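Local coordinates for protein peptidoglycan-N-acetylglucosamine deacetylase BC_1960 (Bacillus cereus, PDB 4L1G) that catalyses the zinc-dependent removal of acetyl groups from N-acetylglucosamine residues of cell-wall peptidoglycan, and also acts on soluble chitin and N-acetylchitooligomers, at residues Val141-Asp144 with Glu145-Asn148; Ile151-Glu154 with Glu155-Arg159; Lys181-Glu185 with Gln186-Ile190. All coordinates share one frame; numbering follows the deposited sequence.

Overall arrangement
Contact 1 spans the start of helix 143-161 of this polysaccharide deacetylase and contact 2 lies further along it, while contact 3 ends helix 177-185 and leads into strand 189-191; the three centres are 14 to 16 Å apart. Contact 1 is a surface contact, about 21 Å from the centre of the chain, and combines an N-cap bond, which belongs to a helix start, with a salt bridge along the first turns. Contact 2 is partly buried, with apolar and hydrogen-bonded side chains on the inner side. Contact 3, also partly buried, joins a Schellman motif to aromatic packing. W182 of contact 3 ties the two helices together by meeting R147 of contact 1 and I151 of contact 2.

Contact 1 (Val141-Asp144 with Glu145-Asn148); sequences VNED and EYRN
N142 caps the first turn of helix 143-161: its OD1 accepts from E145 N at 3.1 Å with an N-H...O angle of 162°. A chi1 of 55° sets CG between the backbone N and the carbonyl carbon, which turns the amide toward E145 N. Backbone bonds take over at once, Y146 N to N142 O at 3.0 Å, then R147 N to E143 O and N148 N to D144 O.

The charged contacts involve E143, D144 and R147. E143, bent at its second torsion, brings OE2 to 3.5 Å from R147 NE, and its carboxylate plane is turned 56° from the guanidinium plane. The oxygen stands well out of that plane, so this salt bridge is one of charge without a directed N-H. E143 CB sits over a guanidinium face, and W182 adds a cation-pi contact to the same arginine. Water 1 bridges D144 OD2 and R147 NH1, its bond to the arginine being weak.

The apolar contact is made by V141, whose CG2 lies 3.8 Å from Y146 CB and whose CB lies 3.7 Å from E145 CG. Beyond its aliphatic part, E145 turns its OE1 to Q149.

E143, D144 and E145, in the first turn, would interact favourably with the helix dipole, and the cap supplies a side-chain acceptor to an N-H of that turn.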
loop_
_atom_site.group_PDB
_atom_site.type_symbol
_atom_site.label_atom_id
_atom_site.label_comp_id
_atom_site.label_asym_id
_atom_site.label_seq_id
_atom_site.Cartn_x
_atom_site.Cartn_y
_atom_site.Cartn_z
ATOM N N VAL A 141 8.544 -11.394 -15.693
ATOM C CA VAL A 141 9.932 -10.944 -15.763
ATOM C C VAL A 141 10.901 -11.979 -15.198
ATOM O O VAL A 141 10.509 -12.839 -14.410
ATOM C CB VAL A 141 10.142 -9.606 -15.019
ATOM C CG1 VAL A 141 9.144 -8.565 -15.503
ATOM C CG2 VAL A 141 10.034 -9.804 -13.514
ATOM N N ASN A 142 12.163 -11.896 -15.609
ATOM C CA ASN A 142 13.200 -12.737 -15.020
ATOM C C ASN A 142 13.740 -12.121 -13.732
ATOM O O ASN A 142 13.429 -10.974 -13.411
ATOM C CB ASN A 142 14.322 -13.045 -16.023
ATOM C CG ASN A 142 14.949 -11.794 -16.627
ATOM O OD1 ASN A 142 15.276 -10.840 -15.923
ATOM N ND2 ASN A 142 15.125 -11.802 -17.941
ATOM N N GLU A 143 14.536 -12.888 -12.994
ATOM C CA GLU A 143 15.032 -12.458 -11.688
ATOM C C GLU A 143 15.821 -11.150 -11.735
ATOM O O GLU A 143 15.691 -10.314 -10.841
ATOM C CB GLU A 143 15.868 -13.562 -11.035
ATOM C CG GLU A 143 15.055 -14.757 -10.554
ATOM C CD GLU A 143 14.186 -14.435 -9.348
ATOM O OE1 GLU A 143 13.180 -15.146 -9.130
ATOM O OE2 GLU A 143 14.512 -13.475 -8.615
ATOM N N ASP A 144 16.629 -10.972 -12.777
ATOM C CA ASP A 144 17.430 -9.758 -12.922
ATOM C C ASP A 144 16.560 -8.513 -13.037
ATOM O O ASP A 144 16.834 -7.498 -12.401
ATOM C CB ASP A 144 18.364 -9.853 -14.131
ATOM C CG ASP A 144 19.487 -10.846 -13.921
ATOM O OD1 ASP A 144 20.104 -11.263 -14.923
ATOM O OD2 ASP A 144 19.751 -11.211 -12.753
ATOM N N GLU A 145 15.514 -8.595 -13.853
ATOM C CA GLU A 145 14.590 -7.480 -14.020
ATOM C C GLU A 145 13.804 -7.207 -12.741
ATOM O O GLU A 145 13.642 -6.055 -12.341
ATOM C CB GLU A 145 13.636 -7.737 -15.188
ATOM C CG GLU A 145 12.495 -6.729 -15.306
ATOM C CD GLU A 145 12.955 -5.332 -15.700
ATOM O OE1 GLU A 145 12.105 -4.417 -15.716
ATOM O OE2 GLU A 145 14.155 -5.146 -15.999
ATOM N N TYR A 146 13.323 -8.272 -12.107
ATOM C CA TYR A 146 12.608 -8.162 -10.840
ATOM C C TYR A 146 13.449 -7.459 -9.779
ATOM O O TYR A 146 13.007 -6.488 -9.166
ATOM C CB TYR A 146 12.190 -9.547 -10.350
ATOM C CG TYR A 146 11.877 -9.619 -8.870
ATOM C CD1 TYR A 146 10.735 -9.027 -8.351
ATOM C CD2 TYR A 146 12.719 -10.294 -7.997
ATOM C CE1 TYR A 146 10.444 -9.096 -7.002
ATOM C CE2 TYR A 146 12.438 -10.368 -6.649
ATOM C CZ TYR A 146 11.299 -9.769 -6.156
ATOM O OH TYR A 146 11.015 -9.844 -4.811
ATOM N N ARG A 147 14.667 -7.950 -9.575
ATOM C CA ARG A 147 15.571 -7.372 -8.590
ATOM C C ARG A 147 15.941 -5.934 -8.941
ATOM O O ARG A 147 16.046 -5.081 -8.059
ATOM C CB ARG A 147 16.816 -8.245 -8.429
ATOM C CG ARG A 147 16.502 -9.599 -7.815
ATOM C CD ARG A 147 17.671 -10.564 -7.887
ATOM N NE ARG A 147 17.310 -11.867 -7.329
ATOM C CZ ARG A 147 18.089 -12.944 -7.368
ATOM N NH1 ARG A 147 19.282 -12.883 -7.944
ATOM N NH2 ARG A 147 17.673 -14.085 -6.835
ATOM N N ASN A 148 16.117 -5.667 -10.230
ATOM C CA ASN A 148 16.387 -4.312 -10.699
ATOM C C ASN A 148 15.228 -3.362 -10.398
ATOM O O ASN A 148 15.442 -2.233 -9.963
ATOM C CB ASN A 148 16.688 -4.311 -12.199
ATOM C CG ASN A 148 17.211 -2.973 -12.687
ATOM O OD1 ASN A 148 18.003 -2.318 -12.007
ATOM N ND2 ASN A 148 16.768 -2.558 -13.869
HETATM O O HOH W 1 19.513 -11.933 -10.366
#

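Contact 2 (Ile151-Glu154 with Glu155-Arg159); sequences IKTE and EILNR
T153 and L157, one turn apart on helix 143-161, form the tightly packed part of this contact. Their side chains run side by side and point the same way, with T153 CG2 3.8 Å from L157 CD1. At T153 a chi1 of -56° sets the methyl anti to the backbone N, where it meets the leucine, and places OG1 beside that N, where it hydrogen-bonds to the carbonyl of Q149 in the preceding turn. The hydroxyl is thereby satisfied within the helix. Around this pair the inner side is filled by strand 127-130, through N130 and I128, and by helix 108-113, where A111 touches both I156 and L157. I156 keeps close to its own helix, its CG1 3.3 Å from K152 O.

E154 is buried too, although it carries a carboxylate. In the conformer described, one of two, its OE2 accepts from N130 ND2, while OE1 has a long, weak ion pair with R266, and A164, P165 and F188 pack against the side chain.

The outer side is looser. I151 and E155 are exposed, and their closest side-chain approach, I151 CG2 to E155 OE2, is 3.9 Å. Water 2 donates to E155 OE1 at 3.1 Å and more weakly to K152 O at 3.4 Å; that carbonyl, K152 O, also accepts from I156 N at 3.2 Å. K152 itself leads off to a cation-pi contact with Y133.

The chemistry is that of an amphipathic helix, with bonded polar atoms and methyls inside and a hydrated carboxylate, that of E155, outside. The side chain of T153 is about 6 Å from that of the zinc ligand H131, which places the packed face near the metal site, with N130 next to H131 in sequence.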
loop_
_atom_site.group_PDB
_atom_site.type_symbol
_atom_site.label_atom_id
_atom_site.label_comp_id
_atom_site.label_asym_id
_atom_site.label_seq_id
_atom_site.Cartn_x
_atom_site.Cartn_y
_atom_site.Cartn_z
ATOM N N ILE A 151 15.286 -2.793 -6.463
ATOM C CA ILE A 151 16.464 -2.079 -5.975
ATOM C C ILE A 151 16.524 -0.627 -6.456
ATOM O O ILE A 151 16.807 0.281 -5.673
ATOM C CB ILE A 151 17.768 -2.824 -6.342
ATOM C CG1 ILE A 151 17.836 -4.167 -5.607
ATOM C CG2 ILE A 151 18.990 -1.981 -6.006
ATOM C CD1 ILE A 151 19.022 -5.025 -6.010
ATOM N N LYS A 152 16.253 -0.412 -7.739
ATOM C CA LYS A 152 16.210 0.935 -8.294
ATOM C C LYS A 152 15.174 1.797 -7.573
ATOM O O LYS A 152 15.418 2.967 -7.286
ATOM C CB LYS A 152 15.919 0.890 -9.795
ATOM C CG LYS A 152 15.794 2.257 -10.446
ATOM C CD LYS A 152 16.089 2.200 -11.939
ATOM C CE LYS A 152 15.122 1.293 -12.675
ATOM N NZ LYS A 152 15.419 1.287 -14.137
ATOM N N THR A 153 14.023 1.205 -7.270
ATOM C CA THR A 153 12.966 1.908 -6.554
ATOM C C THR A 153 13.383 2.178 -5.114
ATOM O O THR A 153 13.109 3.248 -4.567
ATOM C CB THR A 153 11.655 1.102 -6.568
ATOM O OG1 THR A 153 11.292 0.811 -7.920
ATOM C CG2 THR A 153 10.527 1.883 -5.899
ATOM N N GLU A 154 14.057 1.205 -4.509
ATOM C CA GLU A 154 14.521 1.337 -3.135
ATOM C C GLU A 154 15.494 2.506 -2.996
ATOM O O GLU A 154 15.406 3.286 -2.045
ATOM C CB GLU A 154 15.181 0.036 -2.676
ATOM C CG GLU A 154 15.413 -0.062 -1.176
ATOM C CD GLU A 154 14.210 -0.605 -0.421
ATOM O OE1 GLU A 154 14.407 -1.120 0.697
ATOM O OE2 GLU A 154 13.074 -0.519 -0.936
ATOM N N GLU A 155 16.416 2.625 -3.950
ATOM C CA GLU A 155 17.402 3.703 -3.944
ATOM C C GLU A 155 16.737 5.067 -4.054
ATOM O O GLU A 155 17.095 6.003 -3.341
ATOM C CB GLU A 155 18.401 3.531 -5.090
ATOM C CG GLU A 155 19.354 2.362 -4.923
ATOM C CD GLU A 155 20.212 2.127 -6.154
ATOM O OE1 GLU A 155 19.975 2.794 -7.186
ATOM O OE2 GLU A 155 21.123 1.272 -6.091
ATOM N N ILE A 156 15.769 5.172 -4.957
ATOM C CA ILE A 156 15.034 6.413 -5.162
ATOM C C ILE A 156 14.288 6.831 -3.897
ATOM O O ILE A 156 14.377 7.980 -3.463
ATOM C CB ILE A 156 14.038 6.279 -6.332
ATOM C CG1 ILE A 156 14.795 6.138 -7.657
ATOM C CG2 ILE A 156 13.094 7.473 -6.377
ATOM C CD1 ILE A 156 13.914 5.790 -8.838
ATOM N N LEU A 157 13.565 5.886 -3.304
ATOM C CA LEU A 157 12.766 6.162 -2.117
ATOM C C LEU A 157 13.631 6.423 -0.888
ATOM O O LEU A 157 13.283 7.248 -0.043
ATOM C CB LEU A 157 11.783 5.019 -1.851
ATOM C CG LEU A 157 10.740 4.802 -2.948
ATOM C CD1 LEU A 157 9.833 3.628 -2.618
ATOM C CD2 LEU A 157 9.930 6.071 -3.172
ATOM N N ASN A 158 14.757 5.723 -0.791
ATOM C CA ASN A 158 15.695 5.942 0.304
ATOM C C ASN A 158 16.224 7.370 0.298
ATOM O O ASN A 158 16.330 8.012 1.343
ATOM C CB ASN A 158 16.860 4.954 0.224
ATOM C CG ASN A 158 17.856 5.132 1.351
ATOM O OD1 ASN A 158 17.477 5.294 2.510
ATOM N ND2 ASN A 158 19.141 5.120 1.014
ATOM N N ARG A 159 16.543 7.862 -0.893
ATOM C CA ARG A 159 17.089 9.202 -1.051
ATOM C C ARG A 159 16.059 10.276 -0.703
ATOM O O ARG A 159 16.396 11.310 -0.128
ATOM C CB ARG A 159 17.603 9.392 -2.481
ATOM C CG ARG A 159 18.268 10.733 -2.740
ATOM C CD ARG A 159 18.891 10.777 -4.127
ATOM N NE ARG A 159 17.942 10.376 -5.163
ATOM C CZ ARG A 159 17.080 11.203 -5.748
ATOM N NH1 ARG A 159 17.046 12.483 -5.397
ATOM N NH2 ARG A 159 16.252 10.750 -6.680
HETATM O O HOH W 2 17.995 4.673 -8.594
#

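Contact 3 (Lys181-Glu185 with Gln186-Ile190)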
loop_
_atom_site.group_PDB
_atom_site.type_symbol
_atom_site.label_atom_id
_atom_site.label_comp_id
_atom_site.label_asym_id
_atom_site.label_seq_id
_atom_site.Cartn_x
_atom_site.Cartn_y
_atom_site.Cartn_z
ATOM N N LYS A 181 11.010 -15.461 -2.269
ATOM C CA LYS A 181 12.108 -16.042 -1.504
ATOM C C LYS A 181 13.276 -15.068 -1.390
ATOM O O LYS A 181 13.845 -14.896 -0.312
ATOM C CB LYS A 181 12.565 -17.354 -2.144
ATOM C CG LYS A 181 13.782 -17.988 -1.491
ATOM C CD LYS A 181 14.076 -19.348 -2.108
ATOM C CE LYS A 181 15.413 -19.907 -1.641
ATOM N NZ LYS A 181 16.573 -19.114 -2.145
ATOM N N TRP A 182 13.626 -14.432 -2.504
ATOM C CA TRP A 182 14.690 -13.432 -2.513
ATOM C C TRP A 182 14.354 -12.248 -1.608
ATOM O O TRP A 182 15.199 -11.789 -0.841
ATOM C CB TRP A 182 14.962 -12.946 -3.939
ATOM C CG TRP A 182 16.038 -11.900 -4.025
ATOM C CD1 TRP A 182 17.388 -12.109 -4.040
ATOM C CD2 TRP A 182 15.851 -10.480 -4.111
ATOM N NE1 TRP A 182 18.054 -10.908 -4.127
ATOM C CE2 TRP A 182 17.133 -9.894 -4.175
ATOM C CE3 TRP A 182 14.727 -9.650 -4.138
ATOM C CZ2 TRP A 182 17.320 -8.516 -4.265
ATOM C CZ3 TRP A 182 14.914 -8.281 -4.229
ATOM C CH2 TRP A 182 16.201 -7.729 -4.292
ATOM N N ALA A 183 13.119 -11.764 -1.698
ATOM C CA ALA A 183 12.673 -10.634 -0.886
ATOM C C ALA A 183 12.745 -10.937 0.609
ATOM O O ALA A 183 13.174 -10.096 1.404
ATOM C CB ALA A 183 11.261 -10.230 -1.274
ATOM N N THR A 184 12.320 -12.139 0.984
ATOM C CA THR A 184 12.401 -12.582 2.371
ATOM C C THR A 184 13.853 -12.607 2.848
ATOM O O THR A 184 14.164 -12.138 3.944
ATOM C CB THR A 184 11.785 -13.982 2.548
ATOM O OG1 THR A 184 10.439 -13.979 2.060
ATOM C CG2 THR A 184 11.783 -14.389 4.018
ATOM N N GLU A 185 14.738 -13.146 2.014
ATOM C CA GLU A 185 16.158 -13.221 2.342
ATOM C C GLU A 185 16.782 -11.834 2.462
ATOM O O GLU A 185 17.741 -11.637 3.204
ATOM C CB GLU A 185 16.912 -14.051 1.301
ATOM C CG GLU A 185 16.562 -15.530 1.322
ATOM C CD GLU A 185 17.175 -16.295 0.166
ATOM O OE1 GLU A 185 17.063 -17.540 0.156
ATOM O OE2 GLU A 185 17.767 -15.655 -0.734
ATOM N N GLN A 186 16.224 -10.875 1.733
ATOM C CA GLN A 186 16.739 -9.511 1.742
ATOM C C GLN A 186 16.060 -8.643 2.798
ATOM O O GLN A 186 16.183 -7.420 2.773
ATOM C CB GLN A 186 16.593 -8.876 0.358
ATOM C CG GLN A 186 17.460 -9.530 -0.702
ATOM C CD GLN A 186 18.937 -9.402 -0.393
ATOM O OE1 GLN A 186 19.397 -8.359 0.072
ATOM N NE2 GLN A 186 19.691 -10.467 -0.644
ATOM N N ASN A 187 15.345 -9.287 3.717
ATOM C CA ASN A 187 14.696 -8.605 4.836
ATOM C C ASN A 187 13.563 -7.662 4.413
ATOM O O ASN A 187 13.287 -6.668 5.085
ATOM C CB ASN A 187 15.728 -7.870 5.703
ATOM C CG ASN A 187 15.257 -7.666 7.128
ATOM O OD1 ASN A 187 14.424 -8.419 7.634
ATOM N ND2 ASN A 187 15.791 -6.640 7.786
ATOM N N PHE A 188 12.918 -7.981 3.295
ATOM C CA PHE A 188 11.690 -7.301 2.897
ATOM C C PHE A 188 10.493 -8.036 3.485
ATOM O O PHE A 188 10.606 -9.187 3.910
ATOM C CB PHE A 188 11.529 -7.296 1.374
ATOM C CG PHE A 188 12.420 -6.319 0.658
ATOM C CD1 PHE A 188 12.129 -4.965 0.660
ATOM C CD2 PHE A 188 13.527 -6.764 -0.048
ATOM C CE1 PHE A 188 12.940 -4.065 -0.015
ATOM C CE2 PHE A 188 14.341 -5.871 -0.722
ATOM C CZ PHE A 188 14.046 -4.519 -0.706
ATOM N N MET A 189 9.345 -7.371 3.507
ATOM C CA MET A 189 8.081 -8.068 3.710
ATOM C C MET A 189 7.103 -7.680 2.614
ATOM O O MET A 189 6.960 -6.507 2.280
ATOM C CB MET A 189 7.471 -7.795 5.088
ATOM C CG MET A 189 6.175 -8.571 5.301
ATOM S SD MET A 189 5.506 -8.547 6.969
ATOM C CE MET A 189 4.144 -9.700 6.791
ATOM N N ILE A 190 6.434 -8.677 2.048
ATOM C CA ILE A 190 5.476 -8.428 0.986
ATOM C C ILE A 190 4.053 -8.528 1.512
ATOM O O ILE A 190 3.662 -9.538 2.094
ATOM C CB ILE A 190 5.686 -9.396 -0.189
ATOM C CG1 ILE A 190 7.035 -9.105 -0.856
ATOM C CG2 ILE A 190 4.541 -9.285 -1.184
ATOM C CD1 ILE A 190 7.240 -9.805 -2.172
HETATM O O HOH W 3 12.102 -10.748 5.730
HETATM O O HOH W 4 19.120 -13.192 -1.307
#
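With its first torsion extended, the W182 ring stands anti to its backbone N, while a chi1 of -66° at Q186 lays CG over one face of the indole, and the bend at chi2 turns the amide back along the ring. Q186 CG is 3.8 Å from the centroid of the five-membered ring of W182 and 22° off the ring normal, a CH-pi contact; the amide and ring planes are 26° apart.

Next in the chain the helix ends in a Schellman motif. F188 N bonds to A183 O at 2.8 Å and N187 N to T184 O at 3.1 Å, the latter from above the carbonyl plane. N187, at positive phi, is the C-prime residue. A183 O also lies at the edge of the F188 ring, in its plane. Water 3 joins T184 O and F188 O, and water 4 joins E185 OE2 to Q186 NE2; E185 OE1 receives K181 NZ at 2.8 Å in a salt bridge.

A183 CB meets F188 CB at 4.0 Å and also touches I190 CD1. The turn thus feeds helix 177-185 into strand 189-191, which pairs in parallel with strands 64-65 and 167-168, while W182, A183 and F188 pack on helix 143-161.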